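Local coordinates for TT1696 protein (Thermus thermophilus, PDB 1UFB) that is of unknown function but has a HEPN domain and may bind DNA, at residues 27-39 / 80-92. Numbering follows the deposited sequence.
Sequences YAWACFAAQQAAE and KVLDKYYIPTRYP
Ala28, Phe32 and Gln35 of helix 27-48 have their CA atoms nearest those of Thr89, Tyr85 and Leu82, so the order of the two segments is opposite. The CA atoms of Ala28 and Thr89 are 4.9 Å apart. Residues 80-82 belong to helix 73-83; a type I turn from Asp83 to Tyr86 leads into the loop. Arg90 lies over one face of the Phe32 ring. Arg90 CD sits 3.8 Å from the centroid of the Phe32 ring, a CH-pi contact close to the normal. Phe32 reaches this place with CG anti to its backbone N (chi1 174°). The ring and guanidinium planes differ by 44°. Arg90 NE and NH2 both donate to Tyr86 O, at 3.1 and 2.9 Å, which fixes the guanidinium side-on. Trp29 NE1 hydrogen-bonds Asn14 OD1 of the second subunit. Thr89 OG1 donates to Tyr85 O at 2.6 Å, from above the carbonyl plane. Cys31 meets one face of the Tyr85 ring: SG is 4.1 Å from the centroid, a sulfur-aromatic contact, and CB adds a CH-pi contact. Leu82 spreads its methyls over two alanines, with CD1 3.8 Å from Ala38 CB and CD2 against Ala34 CB. Gln35 lays CG against Leu82 O. Gln35 NE2 donates to Glu39 OE1 at 2.8 Å, almost straight at 167°. Glu39 OE2 hydrogen-bonds Tyr91 OH of the second subunit. The contact packs the end of a short helix and its following loop onto a long helix of the all-helical HEPN fold, beside the dimer interface.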
# COMPACT_ATOMS: atom_id res chain seq x y z
N TYR A 27 5.21 11.80 1.92
CA TYR A 27 4.96 12.04 0.50
C TYR A 27 4.87 10.81 -0.39
O TYR A 27 3.95 10.72 -1.19
CB TYR A 27 6.01 13.08 -0.04
CG TYR A 27 6.02 14.35 0.84
CD1 TYR A 27 7.22 14.96 1.27
CD2 TYR A 27 4.81 14.92 1.26
CE1 TYR A 27 7.18 16.15 2.14
CE2 TYR A 27 4.76 16.05 2.09
CZ TYR A 27 5.92 16.67 2.52
OH TYR A 27 5.70 17.81 3.32
N ALA A 28 5.82 9.90 -0.25
CA ALA A 28 5.80 8.70 -1.03
C ALA A 28 4.49 7.94 -0.68
O ALA A 28 3.79 7.42 -1.59
CB ALA A 28 7.02 7.85 -0.68
N TRP A 29 4.18 7.82 0.59
CA TRP A 29 2.94 7.11 0.95
C TRP A 29 1.73 7.82 0.38
O TRP A 29 0.76 7.17 0.01
CB TRP A 29 2.80 6.98 2.50
CG TRP A 29 3.50 5.72 2.96
CD1 TRP A 29 4.76 5.61 3.47
CD2 TRP A 29 2.96 4.38 2.92
NE1 TRP A 29 5.06 4.28 3.76
CE2 TRP A 29 3.97 3.50 3.43
CE3 TRP A 29 1.74 3.85 2.52
CZ2 TRP A 29 3.77 2.09 3.55
CZ3 TRP A 29 1.54 2.44 2.64
CH2 TRP A 29 2.56 1.59 3.15
N ALA A 30 1.76 9.18 0.34
CA ALA A 30 0.65 9.93 -0.23
C ALA A 30 0.52 9.59 -1.73
O ALA A 30 -0.60 9.50 -2.27
CB ALA A 30 0.90 11.51 -0.08
N CYS A 31 1.63 9.46 -2.42
CA CYS A 31 1.61 9.14 -3.82
C CYS A 31 1.04 7.73 -4.04
O CYS A 31 0.29 7.48 -5.00
CB CYS A 31 3.02 9.12 -4.42
SG CYS A 31 3.67 10.88 -4.61
N PHE A 32 1.45 6.81 -3.18
CA PHE A 32 0.93 5.44 -3.30
C PHE A 32 -0.60 5.45 -3.06
O PHE A 32 -1.39 4.89 -3.84
CB PHE A 32 1.63 4.55 -2.26
CG PHE A 32 1.06 3.16 -2.19
CD1 PHE A 32 1.33 2.27 -3.22
CD2 PHE A 32 0.24 2.76 -1.12
CE1 PHE A 32 0.81 0.98 -3.21
CE2 PHE A 32 -0.32 1.43 -1.07
CZ PHE A 32 -0.02 0.56 -2.13
N ALA A 33 -1.04 6.15 -2.02
CA ALA A 33 -2.45 6.22 -1.71
C ALA A 33 -3.20 6.89 -2.86
O ALA A 33 -4.30 6.50 -3.13
CB ALA A 33 -2.69 6.95 -0.31
N ALA A 34 -2.61 7.85 -3.56
CA ALA A 34 -3.29 8.47 -4.69
C ALA A 34 -3.43 7.45 -5.83
O ALA A 34 -4.48 7.35 -6.50
CB ALA A 34 -2.49 9.71 -5.19
N GLN A 35 -2.36 6.71 -6.11
CA GLN A 35 -2.52 5.68 -7.17
C GLN A 35 -3.65 4.67 -6.72
O GLN A 35 -4.44 4.20 -7.56
CB GLN A 35 -1.19 4.89 -7.36
CG GLN A 35 -1.23 3.72 -8.39
CD GLN A 35 -1.90 2.43 -7.82
OE1 GLN A 35 -1.93 2.22 -6.61
NE2 GLN A 35 -2.41 1.52 -8.73
N GLN A 36 -3.70 4.35 -5.42
CA GLN A 36 -4.69 3.40 -4.93
C GLN A 36 -6.11 3.97 -5.06
O GLN A 36 -7.08 3.21 -5.31
CB GLN A 36 -4.40 3.03 -3.46
CG GLN A 36 -3.22 2.07 -3.29
CD GLN A 36 -3.58 0.66 -3.80
OE1 GLN A 36 -3.24 0.23 -4.97
NE2 GLN A 36 -4.27 -0.06 -2.94
N ALA A 37 -6.25 5.30 -4.87
CA ALA A 37 -7.57 5.93 -5.05
C ALA A 37 -7.98 5.77 -6.50
O ALA A 37 -9.11 5.36 -6.79
CB ALA A 37 -7.51 7.42 -4.71
N ALA A 38 -7.05 6.09 -7.41
CA ALA A 38 -7.38 5.97 -8.84
C ALA A 38 -7.74 4.55 -9.26
O ALA A 38 -8.69 4.29 -10.01
CB ALA A 38 -6.21 6.49 -9.72
N GLU A 39 -6.96 3.60 -8.75
CA GLU A 39 -7.15 2.21 -9.07
C GLU A 39 -8.55 1.73 -8.59
O GLU A 39 -9.33 1.06 -9.33
CB GLU A 39 -6.01 1.41 -8.33
CG GLU A 39 -5.97 -0.09 -8.79
CD GLU A 39 -5.09 -0.97 -7.89
OE1 GLU A 39 -3.89 -0.72 -7.79
OE2 GLU A 39 -5.62 -1.93 -7.31
N LYS A 80 -0.30 7.50 -16.64
CA LYS A 80 1.11 7.18 -16.75
C LYS A 80 1.90 7.67 -15.56
O LYS A 80 2.85 7.04 -15.15
CB LYS A 80 1.75 7.83 -18.00
CG LYS A 80 1.15 7.43 -19.32
CD LYS A 80 1.91 8.14 -20.50
CE LYS A 80 1.26 7.77 -21.84
NZ LYS A 80 -0.22 7.64 -21.60
N VAL A 81 1.54 8.84 -15.05
CA VAL A 81 2.24 9.36 -13.87
C VAL A 81 1.89 8.49 -12.62
O VAL A 81 2.76 8.02 -11.90
CB VAL A 81 1.81 10.77 -13.64
CG1 VAL A 81 2.45 11.35 -12.31
CG2 VAL A 81 2.22 11.63 -14.91
N LEU A 82 0.62 8.26 -12.39
CA LEU A 82 0.23 7.49 -11.20
C LEU A 82 0.77 6.08 -11.21
O LEU A 82 1.04 5.50 -10.15
CB LEU A 82 -1.30 7.50 -11.10
CG LEU A 82 -1.92 8.87 -10.74
CD1 LEU A 82 -3.46 8.80 -10.93
CD2 LEU A 82 -1.59 9.23 -9.26
N ASP A 83 0.98 5.53 -12.39
CA ASP A 83 1.40 4.14 -12.51
C ASP A 83 2.76 3.88 -11.95
O ASP A 83 3.06 2.80 -11.48
CB ASP A 83 1.26 3.64 -13.97
CG ASP A 83 -0.17 3.19 -14.28
OD1 ASP A 83 -0.97 3.16 -13.31
OD2 ASP A 83 -0.52 2.85 -15.46
N LYS A 84 3.56 4.91 -11.93
CA LYS A 84 4.90 4.83 -11.34
C LYS A 84 4.86 4.92 -9.83
O LYS A 84 5.91 4.88 -9.19
CB LYS A 84 5.76 5.98 -11.81
CG LYS A 84 5.81 6.07 -13.32
CD LYS A 84 6.33 4.77 -13.93
CE LYS A 84 7.09 5.13 -15.21
NZ LYS A 84 7.44 6.60 -15.17
N TYR A 85 3.67 5.05 -9.23
CA TYR A 85 3.61 5.17 -7.75
C TYR A 85 3.15 3.89 -7.04
O TYR A 85 3.05 3.91 -5.81
CB TYR A 85 2.69 6.33 -7.34
CG TYR A 85 3.19 7.70 -7.85
CD1 TYR A 85 2.28 8.74 -8.15
CD2 TYR A 85 4.55 7.95 -8.00
CE1 TYR A 85 2.73 10.02 -8.59
CE2 TYR A 85 5.01 9.24 -8.42
CZ TYR A 85 4.08 10.25 -8.71
OH TYR A 85 4.46 11.54 -9.08
N TYR A 86 2.82 2.83 -7.79
CA TYR A 86 2.37 1.62 -7.12
C TYR A 86 3.55 0.90 -6.39
O TYR A 86 3.48 0.60 -5.20
CB TYR A 86 1.65 0.69 -8.12
CG TYR A 86 1.28 -0.63 -7.50
CD1 TYR A 86 0.31 -0.70 -6.47
CD2 TYR A 86 2.02 -1.79 -7.83
CE1 TYR A 86 0.10 -1.97 -5.77
CE2 TYR A 86 1.84 -2.98 -7.17
CZ TYR A 86 0.89 -3.08 -6.15
OH TYR A 86 0.74 -4.32 -5.62
N ILE A 87 4.65 0.68 -7.09
CA ILE A 87 5.77 0.00 -6.48
C ILE A 87 6.94 0.90 -5.96
O ILE A 87 7.35 0.76 -4.81
CB ILE A 87 6.31 -1.17 -7.45
CG1 ILE A 87 5.51 -2.47 -7.15
CG2 ILE A 87 7.84 -1.49 -7.15
CD1 ILE A 87 5.55 -3.62 -8.26
N PRO A 88 7.44 1.85 -6.78
CA PRO A 88 8.57 2.73 -6.39
C PRO A 88 8.41 3.55 -5.14
O PRO A 88 9.39 3.91 -4.50
CB PRO A 88 8.83 3.59 -7.66
CG PRO A 88 8.43 2.57 -8.82
CD PRO A 88 7.08 2.07 -8.20
N THR A 89 7.19 3.84 -4.75
CA THR A 89 6.98 4.61 -3.53
C THR A 89 7.26 3.81 -2.27
O THR A 89 7.39 4.38 -1.21
CB THR A 89 5.53 5.07 -3.47
OG1 THR A 89 4.65 3.95 -3.80
CG2 THR A 89 5.30 6.17 -4.52
N ARG A 90 7.39 2.49 -2.36
CA ARG A 90 7.53 1.64 -1.16
C ARG A 90 8.75 0.71 -1.17
O ARG A 90 9.12 0.18 -0.14
CB ARG A 90 6.31 0.70 -1.05
CG ARG A 90 4.96 1.42 -0.93
CD ARG A 90 3.83 0.40 -0.91
NE ARG A 90 3.60 -0.17 -2.24
CZ ARG A 90 3.44 -1.49 -2.49
NH1 ARG A 90 3.50 -2.44 -1.51
NH2 ARG A 90 3.08 -1.86 -3.72
N TYR A 91 9.34 0.50 -2.35
CA TYR A 91 10.42 -0.50 -2.44
C TYR A 91 11.73 0.14 -2.82
O TYR A 91 11.86 0.69 -3.90
CB TYR A 91 10.04 -1.62 -3.44
CG TYR A 91 8.93 -2.49 -2.88
CD1 TYR A 91 7.61 -2.44 -3.41
CD2 TYR A 91 9.16 -3.31 -1.77
CE1 TYR A 91 6.53 -3.22 -2.82
CE2 TYR A 91 8.08 -4.09 -1.16
CZ TYR A 91 6.77 -4.03 -1.72
OH TYR A 91 5.74 -4.81 -1.20
N PRO A 92 12.74 0.02 -1.92
CA PRO A 92 14.07 0.63 -2.14
C PRO A 92 14.75 0.26 -3.46
O PRO A 92 15.31 1.13 -4.12
CB PRO A 92 14.86 0.21 -0.91
CG PRO A 92 13.75 0.12 0.16
CD PRO A 92 12.68 -0.67 -0.60